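PDB 2QGH: diaminopimelate decarboxylase from Helicobacter pylori, which catalyses the pyridoxal-phosphate-dependent decarboxylation of meso-diaminopimelate to L-lysine, the last step of lysine biosynthesis. Local coordinates for residues R305-D310 with P362-G367. Numbering follows the deposited sequence.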
loop_
_atom_site.group_PDB
_atom_site.type_symbol
_atom_site.label_atom_id
_atom_site.label_comp_id
_atom_site.label_asym_id
_atom_site.label_seq_id
_atom_site.Cartn_x
_atom_site.Cartn_y
_atom_site.Cartn_z
ATOM N N ARG A 305 -16.273 -6.592 -20.439
ATOM C CA ARG A 305 -17.183 -6.523 -19.304
ATOM C C ARG A 305 -16.411 -6.215 -18.040
ATOM O O ARG A 305 -15.337 -6.776 -17.801
ATOM C CB ARG A 305 -17.958 -7.839 -19.099
ATOM C CG ARG A 305 -18.668 -7.882 -17.738
ATOM C CD ARG A 305 -19.813 -8.882 -17.655
ATOM N NE ARG A 305 -19.361 -10.265 -17.619
ATOM C CZ ARG A 305 -19.569 -11.099 -16.605
ATOM N NH1 ARG A 305 -20.225 -10.695 -15.524
ATOM N NH2 ARG A 305 -19.125 -12.348 -16.676
ATOM N N PHE A 306 -16.967 -5.319 -17.233
ATOM C CA PHE A 306 -16.345 -4.941 -15.981
ATOM C C PHE A 306 -17.277 -5.231 -14.813
ATOM O O PHE A 306 -18.425 -4.778 -14.790
ATOM C CB PHE A 306 -15.983 -3.455 -15.982
ATOM C CG PHE A 306 -14.919 -3.081 -16.980
ATOM C CD1 PHE A 306 -15.259 -2.661 -18.258
ATOM C CD2 PHE A 306 -13.574 -3.117 -16.625
ATOM C CE1 PHE A 306 -14.272 -2.275 -19.171
ATOM C CE2 PHE A 306 -12.583 -2.734 -17.528
ATOM C CZ PHE A 306 -12.933 -2.311 -18.804
ATOM N N VAL A 307 -16.781 -6.000 -13.851
ATOM C CA VAL A 307 -17.552 -6.325 -12.660
ATOM C C VAL A 307 -16.993 -5.481 -11.513
ATOM O O VAL A 307 -15.950 -5.802 -10.941
ATOM C CB VAL A 307 -17.441 -7.824 -12.316
ATOM C CG1 VAL A 307 -18.029 -8.090 -10.924
ATOM C CG2 VAL A 307 -18.174 -8.651 -13.377
ATOM N N ILE A 308 -17.699 -4.398 -11.192
ATOM C CA ILE A 308 -17.301 -3.471 -10.140
ATOM C C ILE A 308 -17.742 -3.952 -8.769
ATOM O O ILE A 308 -18.935 -4.097 -8.488
ATOM C CB ILE A 308 -17.877 -2.062 -10.418
ATOM C CG1 ILE A 308 -17.335 -1.555 -11.755
ATOM C CG2 ILE A 308 -17.489 -1.099 -9.323
ATOM C CD1 ILE A 308 -18.226 -0.526 -12.425
ATOM N N VAL A 309 -16.749 -4.177 -7.916
ATOM C CA VAL A 309 -16.954 -4.677 -6.571
ATOM C C VAL A 309 -16.598 -3.599 -5.533
ATOM O O VAL A 309 -15.883 -2.651 -5.853
ATOM C CB VAL A 309 -16.117 -5.967 -6.434
ATOM C CG1 VAL A 309 -15.262 -5.943 -5.182
ATOM C CG2 VAL A 309 -17.040 -7.172 -6.486
ATOM N N ASP A 310 -17.090 -3.726 -4.298
ATOM C CA ASP A 310 -16.819 -2.691 -3.299
ATOM C C ASP A 310 -15.497 -2.738 -2.529
ATOM O O ASP A 310 -15.263 -1.885 -1.683
ATOM C CB ASP A 310 -17.998 -2.548 -2.307
ATOM C CG ASP A 310 -18.300 -3.828 -1.524
ATOM O OD1 ASP A 310 -17.482 -4.770 -1.530
ATOM O OD2 ASP A 310 -19.373 -3.884 -0.880
ATOM N N PRO A 362 -20.341 -15.964 -14.006
ATOM C CA PRO A 362 -21.711 -15.869 -14.517
ATOM C C PRO A 362 -22.134 -14.413 -14.395
ATOM O O PRO A 362 -21.494 -13.642 -13.669
ATOM C CB PRO A 362 -22.491 -16.774 -13.574
ATOM C CG PRO A 362 -21.744 -16.623 -12.282
ATOM C CD PRO A 362 -20.303 -16.698 -12.731
ATOM N N GLU A 363 -23.185 -14.016 -15.101
ATOM C CA GLU A 363 -23.613 -12.632 -14.995
ATOM C C GLU A 363 -24.089 -12.436 -13.568
ATOM O O GLU A 363 -24.864 -13.239 -13.049
ATOM C CB GLU A 363 -24.742 -12.309 -15.978
ATOM C CG GLU A 363 -25.044 -10.818 -16.030
ATOM C CD GLU A 363 -26.071 -10.443 -17.078
ATOM O OE1 GLU A 363 -26.332 -9.228 -17.234
ATOM O OE2 GLU A 363 -26.615 -11.354 -17.741
ATOM N N LEU A 364 -23.600 -11.383 -12.925
ATOM C CA LEU A 364 -23.976 -11.096 -11.546
ATOM C C LEU A 364 -24.751 -9.801 -11.526
ATOM O O LEU A 364 -24.715 -9.029 -12.482
ATOM C CB LEU A 364 -22.733 -10.948 -10.664
ATOM C CG LEU A 364 -21.740 -12.112 -10.552
ATOM C CD1 LEU A 364 -20.433 -11.609 -9.961
ATOM C CD2 LEU A 364 -22.327 -13.223 -9.694
ATOM N N GLU A 365 -25.452 -9.565 -10.429
ATOM C CA GLU A 365 -26.229 -8.350 -10.281
ATOM C C GLU A 365 -25.895 -7.652 -8.970
ATOM O O GLU A 365 -25.322 -8.253 -8.059
ATOM C CB GLU A 365 -27.723 -8.670 -10.353
ATOM C CG GLU A 365 -28.156 -9.852 -9.505
ATOM C CD GLU A 365 -29.634 -10.146 -9.655
ATOM O OE1 GLU A 365 -30.460 -9.388 -9.094
ATOM O OE2 GLU A 365 -29.968 -11.129 -10.350
ATOM N N PRO A 366 -26.241 -6.361 -8.866
ATOM C CA PRO A 366 -25.978 -5.575 -7.660
ATOM C C PRO A 366 -26.434 -6.322 -6.418
ATOM O O PRO A 366 -27.596 -6.710 -6.305
ATOM C CB PRO A 366 -26.785 -4.306 -7.902
ATOM C CG PRO A 366 -26.690 -4.143 -9.390
ATOM C CD PRO A 366 -26.949 -5.551 -9.876
ATOM N N GLY A 367 -25.509 -6.536 -5.494
ATOM C CA GLY A 367 -25.847 -7.245 -4.280
ATOM C C GLY A 367 -25.240 -8.632 -4.199
ATOM O O GLY A 367 -25.084 -9.168 -3.104
#
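R305 lays its guanidinium alongside the backbone of P362-L364. NH1 lies 3.7 Å from P362 O, which sits at the edge of the guanidinium near its plane but too far for a hydrogen bond, and 3.9 Å from E363 CA. CG stands anti to the backbone N (chi1 167°), and a bend at chi3 (72°) turns the planar head onto the loop. The firm bonds involve residues outside the two segments, E298 of the paired strand 289-299 and L361 just before the loop: NH1 forms a salt bridge with E298 OE1, which also accepts a hydrogen bond from L364 N, and NH2 bonds to L361 O. One carboxylate oxygen thus ties the buried arginine to the loop backbone. The apolar part is slight: V307 CG1 meets L364 CD1 at 4.4 Å, and V307 and L364 have the closest CA atoms across the segments, 8.1 Å apart. L364 also packs on V295 and I370 of the neighbouring strands. The loop P362-G367 joins strands 354-361 and 369-372, and here it touches R305 and V307; strand 306-309 is itself paired with 289-299 and 340-345. This is the beta domain that accompanies the PLP-binding barrel in fold-type III decarboxylases.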